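Side-chain contacts in translation initiation factor 6 (Methanocaldococcus jannaschii, PDB 1G61), which binds the 50S ribosomal subunit and prevents it from joining the 30S subunit to form the 70S initiation complex: residues G11-G16 against T188-T193; I141-E146 against D169-F174; F174-S177 against Y183-K186. All coordinates share one frame; numbering follows the deposited sequence.

Interaction 1. Residues G11-G16 against T188-T193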
loop_
_atom_site.group_PDB
_atom_site.type_symbol
_atom_site.label_atom_id
_atom_site.label_comp_id
_atom_site.label_asym_id
_atom_site.label_seq_id
_atom_site.Cartn_x
_atom_site.Cartn_y
_atom_site.Cartn_z
ATOM N N GLY A 11 8.775 -16.341 -6.247
ATOM C CA GLY A 11 7.740 -16.996 -7.020
ATOM C C GLY A 11 6.304 -16.503 -6.854
ATOM O O GLY A 11 5.382 -16.923 -7.577
ATOM N N ILE A 12 6.088 -15.600 -5.900
ATOM C CA ILE A 12 4.748 -15.164 -5.543
ATOM C C ILE A 12 4.432 -13.858 -6.277
ATOM O O ILE A 12 5.217 -12.897 -6.159
ATOM C CB ILE A 12 4.639 -14.955 -4.011
ATOM C CG1 ILE A 12 4.852 -16.265 -3.258
ATOM C CG2 ILE A 12 3.329 -14.294 -3.625
ATOM C CD1 ILE A 12 5.103 -16.054 -1.769
ATOM N N PRO A 13 3.340 -13.774 -7.051
ATOM C CA PRO A 13 3.047 -12.568 -7.825
ATOM C C PRO A 13 2.264 -11.512 -7.054
ATOM O O PRO A 13 2.087 -10.384 -7.550
ATOM C CB PRO A 13 2.169 -13.089 -8.967
ATOM C CG PRO A 13 1.434 -14.238 -8.326
ATOM C CD PRO A 13 2.423 -14.895 -7.358
ATOM N N THR A 14 1.790 -11.837 -5.873
ATOM C CA THR A 14 0.913 -11.007 -5.045
ATOM C C THR A 14 1.727 -10.015 -4.258
ATOM O O THR A 14 1.742 -10.093 -3.039
ATOM C CB THR A 14 0.194 -11.950 -4.049
ATOM O OG1 THR A 14 -0.085 -13.162 -4.727
ATOM C CG2 THR A 14 -1.116 -11.341 -3.690
ATOM N N ILE A 15 2.444 -9.102 -4.939
ATOM C CA ILE A 15 3.393 -8.140 -4.353
ATOM C C ILE A 15 2.810 -7.319 -3.234
ATOM O O ILE A 15 3.480 -7.079 -2.217
ATOM C CB ILE A 15 3.944 -7.141 -5.464
ATOM C CG1 ILE A 15 4.563 -7.865 -6.640
ATOM C CG2 ILE A 15 4.894 -6.109 -4.882
ATOM C CD1 ILE A 15 5.504 -9.020 -6.137
ATOM N N GLY A 16 1.577 -6.851 -3.416
ATOM C CA GLY A 16 0.913 -5.938 -2.489
ATOM C C GLY A 16 0.491 -6.593 -1.174
ATOM O O GLY A 16 0.295 -5.899 -0.170
ATOM N N THR A 188 -6.940 -4.232 -14.322
ATOM C CA THR A 188 -6.504 -5.432 -13.589
ATOM C C THR A 188 -4.984 -5.527 -13.547
ATOM O O THR A 188 -4.256 -4.765 -14.197
ATOM C CB THR A 188 -7.099 -6.712 -14.205
ATOM O OG1 THR A 188 -6.745 -6.769 -15.597
ATOM C CG2 THR A 188 -8.625 -6.727 -14.103
ATOM N N ALA A 189 -4.495 -6.486 -12.757
ATOM C CA ALA A 189 -3.065 -6.796 -12.759
ATOM C C ALA A 189 -2.912 -8.317 -12.683
ATOM O O ALA A 189 -3.898 -9.017 -12.438
ATOM C CB ALA A 189 -2.373 -6.095 -11.607
ATOM N N ASN A 190 -1.701 -8.792 -12.906
ATOM C CA ASN A 190 -1.448 -10.222 -12.813
ATOM C C ASN A 190 -2.434 -11.028 -13.684
ATOM O O ASN A 190 -2.920 -12.063 -13.265
ATOM C CB ASN A 190 -1.456 -10.704 -11.373
ATOM C CG ASN A 190 -0.146 -10.437 -10.639
ATOM O OD1 ASN A 190 0.907 -10.291 -11.283
ATOM N ND2 ASN A 190 -0.205 -10.358 -9.318
ATOM N N LYS A 191 -2.683 -10.590 -14.884
ATOM C CA LYS A 191 -3.499 -11.324 -15.852
ATOM C C LYS A 191 -4.920 -11.525 -15.336
ATOM O O LYS A 191 -5.464 -12.624 -15.314
ATOM C CB LYS A 191 -2.861 -12.662 -16.233
ATOM C CG LYS A 191 -3.354 -13.218 -17.567
ATOM C CD LYS A 191 -2.851 -14.664 -17.704
ATOM C CE LYS A 191 -3.288 -15.230 -19.047
ATOM N NZ LYS A 191 -2.697 -16.548 -19.321
ATOM N N GLY A 192 -5.535 -10.363 -14.975
ATOM C CA GLY A 192 -6.950 -10.420 -14.722
ATOM C C GLY A 192 -7.351 -10.332 -13.277
ATOM O O GLY A 192 -8.538 -10.320 -12.943
ATOM N N THR A 193 -6.425 -10.248 -12.330
ATOM C CA THR A 193 -6.782 -10.091 -10.927
ATOM C C THR A 193 -7.369 -8.710 -10.730
ATOM O O THR A 193 -6.763 -7.704 -11.150
ATOM C CB THR A 193 -5.509 -10.326 -10.077
ATOM O OG1 THR A 193 -5.099 -11.696 -10.286
ATOM C CG2 THR A 193 -5.776 -10.127 -8.595
#
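Asn190 and Pro13 make nearly all of this small surface contact, which buries 93 Å² in total. The amide of Asn190 points at the loop 11-16 and gives an N-H from ND2 to the carbonyl O of Pro13, 2.9 Å away. The bond is fairly straight, 161° at the hydrogen. Seen from the acceptor it is less regular: ND2 sits well above the plane of the Pro13 carbonyl, away from the lone-pair directions. The same oxygen also takes a weak bond from Ile15 N across the inverse gamma turn centred on Thr14. Pro13 CB lies over the flat face of the Asn190 amide, 3.6 Å from ND2, while Pro13 O meets the same amide near its plane.

CG of Asn190, anti to the carbonyl carbon and beside the backbone N (chi1 -81°), carries the amide out of its loop toward Pro13. There OD1 takes a weak hydrogen bond from Asp212 N, which helps fix how the amide is turned.

The contact brings a loop near the N-terminus, ahead of strand 20-21, against the loop between strands 183-186 and 200-202, 172 residues later, and so probably helps to close the ring of the fold. Several bonds tie 188-193 to Glu217 of helix 215-225, while the side chain of Ile15 rests on Ile201 of strand 200-202.

Interaction 2. Residues I141-E146 against D169-F174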
loop_
_atom_site.group_PDB
_atom_site.type_symbol
_atom_site.label_atom_id
_atom_site.label_comp_id
_atom_site.label_asym_id
_atom_site.label_seq_id
_atom_site.Cartn_x
_atom_site.Cartn_y
_atom_site.Cartn_z
ATOM N N ILE A 141 -14.758 7.121 5.143
ATOM C CA ILE A 141 -15.143 5.716 5.210
ATOM C C ILE A 141 -15.795 5.349 3.898
ATOM O O ILE A 141 -16.628 6.128 3.368
ATOM C CB ILE A 141 -16.106 5.522 6.404
ATOM C CG1 ILE A 141 -15.395 5.727 7.757
ATOM C CG2 ILE A 141 -16.804 4.192 6.272
ATOM C CD1 ILE A 141 -16.314 6.008 8.938
ATOM N N GLY A 142 -15.490 4.164 3.353
ATOM C CA GLY A 142 -16.254 3.771 2.154
ATOM C C GLY A 142 -15.714 2.475 1.604
ATOM O O GLY A 142 -14.944 1.754 2.293
ATOM N N THR A 143 -16.122 2.179 0.377
ATOM C CA THR A 143 -15.816 0.924 -0.315
ATOM C C THR A 143 -15.176 1.226 -1.665
ATOM O O THR A 143 -15.117 2.396 -2.043
ATOM C CB THR A 143 -17.099 0.099 -0.513
ATOM O OG1 THR A 143 -18.084 0.936 -1.143
ATOM C CG2 THR A 143 -17.712 -0.281 0.835
ATOM N N ILE A 144 -14.728 0.196 -2.365
ATOM C CA ILE A 144 -14.240 0.285 -3.736
ATOM C C ILE A 144 -14.947 -0.788 -4.532
ATOM O O ILE A 144 -14.774 -1.964 -4.182
ATOM C CB ILE A 144 -12.696 0.107 -3.834
ATOM C CG1 ILE A 144 -11.931 1.183 -3.101
ATOM C CG2 ILE A 144 -12.275 -0.034 -5.309
ATOM C CD1 ILE A 144 -11.694 2.433 -3.890
ATOM N N ALA A 145 -15.732 -0.377 -5.540
ATOM C CA ALA A 145 -16.473 -1.344 -6.368
ATOM C C ALA A 145 -17.307 -2.202 -5.424
ATOM O O ALA A 145 -17.388 -3.415 -5.636
ATOM C CB ALA A 145 -15.564 -2.169 -7.244
ATOM N N GLU A 146 -17.902 -1.628 -4.387
ATOM C CA GLU A 146 -18.774 -2.278 -3.407
ATOM C C GLU A 146 -18.028 -3.133 -2.395
ATOM O O GLU A 146 -18.661 -3.718 -1.498
ATOM C CB GLU A 146 -19.856 -3.174 -4.059
ATOM C CG GLU A 146 -20.587 -2.473 -5.216
ATOM C CD GLU A 146 -21.821 -3.233 -5.672
ATOM O OE1 GLU A 146 -21.753 -3.931 -6.720
ATOM O OE2 GLU A 146 -22.844 -3.080 -4.978
ATOM N N ASP A 169 -17.889 5.831 -12.610
ATOM C CA ASP A 169 -17.326 7.132 -12.768
ATOM C C ASP A 169 -17.566 8.015 -11.541
ATOM O O ASP A 169 -16.652 8.800 -11.229
ATOM C CB ASP A 169 -17.874 7.844 -14.031
ATOM C CG ASP A 169 -17.567 7.076 -15.302
ATOM O OD1 ASP A 169 -16.586 6.308 -15.342
ATOM O OD2 ASP A 169 -18.356 7.339 -16.256
ATOM N N ASP A 170 -18.717 7.941 -10.895
ATOM C CA ASP A 170 -18.966 8.829 -9.763
ATOM C C ASP A 170 -18.017 8.487 -8.629
ATOM O O ASP A 170 -17.532 9.407 -7.931
ATOM C CB ASP A 170 -20.412 8.769 -9.306
ATOM C CG ASP A 170 -20.896 7.361 -9.113
ATOM O OD1 ASP A 170 -20.132 6.385 -9.274
ATOM O OD2 ASP A 170 -22.093 7.243 -8.807
ATOM N N GLU A 171 -17.698 7.217 -8.451
ATOM C CA GLU A 171 -16.767 6.801 -7.400
ATOM C C GLU A 171 -15.346 7.164 -7.778
ATOM O O GLU A 171 -14.554 7.609 -6.942
ATOM C CB GLU A 171 -16.932 5.296 -7.166
ATOM C CG GLU A 171 -15.919 4.770 -6.129
ATOM C CD GLU A 171 -16.413 3.424 -5.631
ATOM O OE1 GLU A 171 -16.185 2.400 -6.292
ATOM O OE2 GLU A 171 -17.111 3.412 -4.589
ATOM N N LEU A 172 -14.987 7.041 -9.060
ATOM C CA LEU A 172 -13.676 7.472 -9.533
ATOM C C LEU A 172 -13.470 8.977 -9.271
ATOM O O LEU A 172 -12.423 9.391 -8.811
ATOM C CB LEU A 172 -13.501 7.146 -11.014
ATOM C CG LEU A 172 -12.165 6.700 -11.544
ATOM C CD1 LEU A 172 -11.694 5.364 -10.983
ATOM C CD2 LEU A 172 -12.250 6.604 -13.054
ATOM N N GLU A 173 -14.478 9.816 -9.532
ATOM C CA GLU A 173 -14.372 11.232 -9.218
ATOM C C GLU A 173 -14.199 11.476 -7.731
ATOM O O GLU A 173 -13.386 12.318 -7.305
ATOM C CB GLU A 173 -15.586 12.047 -9.704
ATOM C CG GLU A 173 -15.289 13.543 -9.675
ATOM C CD GLU A 173 -13.888 13.987 -10.054
ATOM O OE1 GLU A 173 -13.495 13.723 -11.225
ATOM O OE2 GLU A 173 -13.167 14.614 -9.217
ATOM N N PHE A 174 -14.906 10.773 -6.862
ATOM C CA PHE A 174 -14.732 10.850 -5.420
ATOM C C PHE A 174 -13.326 10.504 -4.998
ATOM O O PHE A 174 -12.739 11.206 -4.173
ATOM C CB PHE A 174 -15.775 9.906 -4.791
ATOM C CG PHE A 174 -15.522 9.691 -3.297
ATOM C CD1 PHE A 174 -15.863 10.613 -2.319
ATOM C CD2 PHE A 174 -14.901 8.517 -2.897
ATOM C CE1 PHE A 174 -15.601 10.363 -0.975
ATOM C CE2 PHE A 174 -14.653 8.285 -1.554
ATOM C CZ PHE A 174 -14.988 9.203 -0.574
HETATM O O HOH W 1 -18.032 1.178 -3.793
#
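Glu171 reaches Ala145 by stretching almost straight off its helix: CG is anti to the backbone N (chi1 177°) and the chain stays extended at the next bond (chi2 162°), which carries the carboxylate across to the loop 141-146. There OE1 accepts the backbone N-H of Ala145, with 2.9 Å between Glu171 OE1 and Ala145 N. The bond is nearly linear at the hydrogen, 171°, and meets OE1 on its syn side, somewhat out of the carboxylate plane.

The second oxygen works through solvent. Water 1 donates to Glu171 OE2, accepts from Glu146 N at 2.9 Å, and is also hydrogen-bonded to Thr143 OG1, 2.7 Å away. One carboxylate thus holds two successive loop amides, Ala145 directly and Glu146 through the water, just where both residues have positive phi. Thr143 O lies 3.4 Å from Glu171 OE2; both are acceptors, so this approach brings no bond and is probably mildly unfavourable. With an alanine in place of Glu171, Ala145 N would probably lose this acceptor and water 1 one of its partners, leaving the loop freer to shift.

Beneath the polar bridge Ile144 is buried, its side chain against Val150, Val167 and Leu119. Here a first-turn helix carboxylate takes one loop N-H directly and reaches a second through water, joining the loop after strand 138-141 to the helix of the beta-alpha-beta unit 160-163, 169-179 and 183-186.

Interaction 3. Residues F174-S177 against Y183-K186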
loop_
_atom_site.group_PDB
_atom_site.type_symbol
_atom_site.label_atom_id
_atom_site.label_comp_id
_atom_site.label_asym_id
_atom_site.label_seq_id
_atom_site.Cartn_x
_atom_site.Cartn_y
_atom_site.Cartn_z
ATOM N N PHE A 174 -14.906 10.773 -6.862
ATOM C CA PHE A 174 -14.732 10.850 -5.420
ATOM C C PHE A 174 -13.326 10.504 -4.998
ATOM O O PHE A 174 -12.739 11.206 -4.173
ATOM C CB PHE A 174 -15.775 9.906 -4.791
ATOM C CG PHE A 174 -15.522 9.691 -3.297
ATOM C CD1 PHE A 174 -15.863 10.613 -2.319
ATOM C CD2 PHE A 174 -14.901 8.517 -2.897
ATOM C CE1 PHE A 174 -15.601 10.363 -0.975
ATOM C CE2 PHE A 174 -14.653 8.285 -1.554
ATOM C CZ PHE A 174 -14.988 9.203 -0.574
ATOM N N LEU A 175 -12.781 9.398 -5.521
ATOM C CA LEU A 175 -11.423 8.984 -5.150
ATOM C C LEU A 175 -10.384 9.995 -5.609
ATOM O O LEU A 175 -9.419 10.334 -4.935
ATOM C CB LEU A 175 -11.101 7.615 -5.752
ATOM C CG LEU A 175 -11.999 6.492 -5.192
ATOM C CD1 LEU A 175 -11.848 5.222 -6.036
ATOM C CD2 LEU A 175 -11.792 6.210 -3.709
ATOM N N LYS A 176 -10.591 10.510 -6.817
ATOM C CA LYS A 176 -9.649 11.504 -7.353
ATOM C C LYS A 176 -9.614 12.704 -6.441
ATOM O O LYS A 176 -8.548 13.271 -6.165
ATOM C CB LYS A 176 -10.062 11.829 -8.790
ATOM C CG LYS A 176 -9.062 12.702 -9.500
ATOM C CD LYS A 176 -9.584 12.930 -10.925
ATOM C CE LYS A 176 -8.487 13.632 -11.708
ATOM N NZ LYS A 176 -9.115 14.299 -12.875
ATOM N N SER A 177 -10.780 13.128 -5.953
ATOM C CA SER A 177 -10.896 14.277 -5.064
ATOM C C SER A 177 -10.297 13.965 -3.708
ATOM O O SER A 177 -9.531 14.750 -3.125
ATOM C CB SER A 177 -12.392 14.664 -4.967
ATOM O OG SER A 177 -12.554 15.669 -4.001
ATOM N N TYR A 183 -4.046 11.922 -11.886
ATOM C CA TYR A 183 -4.127 10.717 -12.716
ATOM C C TYR A 183 -4.983 9.710 -12.005
ATOM O O TYR A 183 -4.822 9.488 -10.797
ATOM C CB TYR A 183 -2.720 10.123 -12.924
ATOM C CG TYR A 183 -1.771 11.053 -13.684
ATOM C CD1 TYR A 183 -0.920 11.942 -13.045
ATOM C CD2 TYR A 183 -1.750 11.024 -15.072
ATOM C CE1 TYR A 183 -0.076 12.771 -13.749
ATOM C CE2 TYR A 183 -0.914 11.838 -15.806
ATOM C CZ TYR A 183 -0.079 12.711 -15.132
ATOM O OH TYR A 183 0.729 13.499 -15.880
ATOM N N ILE A 184 -5.913 9.058 -12.720
ATOM C CA ILE A 184 -6.639 7.952 -12.139
ATOM C C ILE A 184 -7.135 7.063 -13.274
ATOM O O ILE A 184 -7.421 7.488 -14.389
ATOM C CB ILE A 184 -7.822 8.451 -11.295
ATOM C CG1 ILE A 184 -8.462 7.311 -10.495
ATOM C CG2 ILE A 184 -8.856 9.188 -12.150
ATOM C CD1 ILE A 184 -9.177 7.827 -9.252
ATOM N N GLY A 185 -7.246 5.764 -12.951
ATOM C CA GLY A 185 -7.833 4.805 -13.919
ATOM C C GLY A 185 -8.226 3.529 -13.223
ATOM O O GLY A 185 -8.068 3.400 -12.003
ATOM N N LYS A 186 -8.720 2.619 -14.045
ATOM C CA LYS A 186 -9.187 1.346 -13.523
ATOM C C LYS A 186 -8.685 0.214 -14.381
ATOM O O LYS A 186 -8.564 0.365 -15.599
ATOM C CB LYS A 186 -10.703 1.318 -13.406
ATOM C CG LYS A 186 -11.545 1.595 -14.619
ATOM C CD LYS A 186 -13.020 1.740 -14.269
ATOM C CE LYS A 186 -13.973 1.053 -15.218
ATOM N NZ LYS A 186 -15.422 0.955 -14.782
#
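Ile184 pushes its side chain out from strand 183-186 against the helix, and its terminal methyl does the close work. CG1 is anti to the backbone N (chi1 -171°), and this sends CD1 to the helix backbone at the junction of Leu175 and Lys176. There Ile184 CD1 lies 3.9 Å from Lys176 N and 4.0 Å from Leu175 CB, with Lys176 CB only slightly farther at 4.1 Å. The methyl therefore sits over the root of two consecutive side chains and does not interleave with their ends. The Leu175 side chain also touches Thr163 of strand 160-163 and Leu119 of strand 117-120. This inner part is snug and apolar, and the approach of helix to strand is close, with 6.7 Å between the CA atoms of Lys176 and Ile184.

Toward the outer, more open side the character changes. Lys176 runs fully extended and slants across Ile184, so that its aliphatic stem covers the other branch of the isoleucine: Lys176 CD stands 4.0 Å from Ile184 CG2. Beyond that point the lysine diverges, and its NZ is 5.2 Å from the same methyl. Lys176 and Ile184 are only partly buried, and the lysine closes the hydrophobic patch with its CH2 groups while its ammonium end continues past it.

Helix 169-179 and strand 183-186 are consecutive elements of a beta-alpha-beta unit, whose strands 160-163 and 183-186 run parallel and are paired through Gly185. With van der Waals contact alone between the two segments, their fit here probably depends on shape, the isoleucine branches against the helix backbone and lysine stem, more than on direction.

Interactions 2 and 3 are neighbours on one helix, 169-179, with centres about 9 Å apart and Phe174 common to both. They meet directly: Ile144 CD1 packs 3.5 Å from Leu175 CD1, and Leu172 O lies 3.6 Å from Ile184 CD1. One helix is thus held at its beginning by a polar, partly water-mediated link to a loop and farther along by apolar packing on its own following strand. Interaction 1 stands apart, its centre about 22 Å from that of interaction 2 and about 21 Å from that of interaction 3. Its loop 188-193 nevertheless comes shortly after strand 183-186, and its long-range closure encloses both other contacts along the chain.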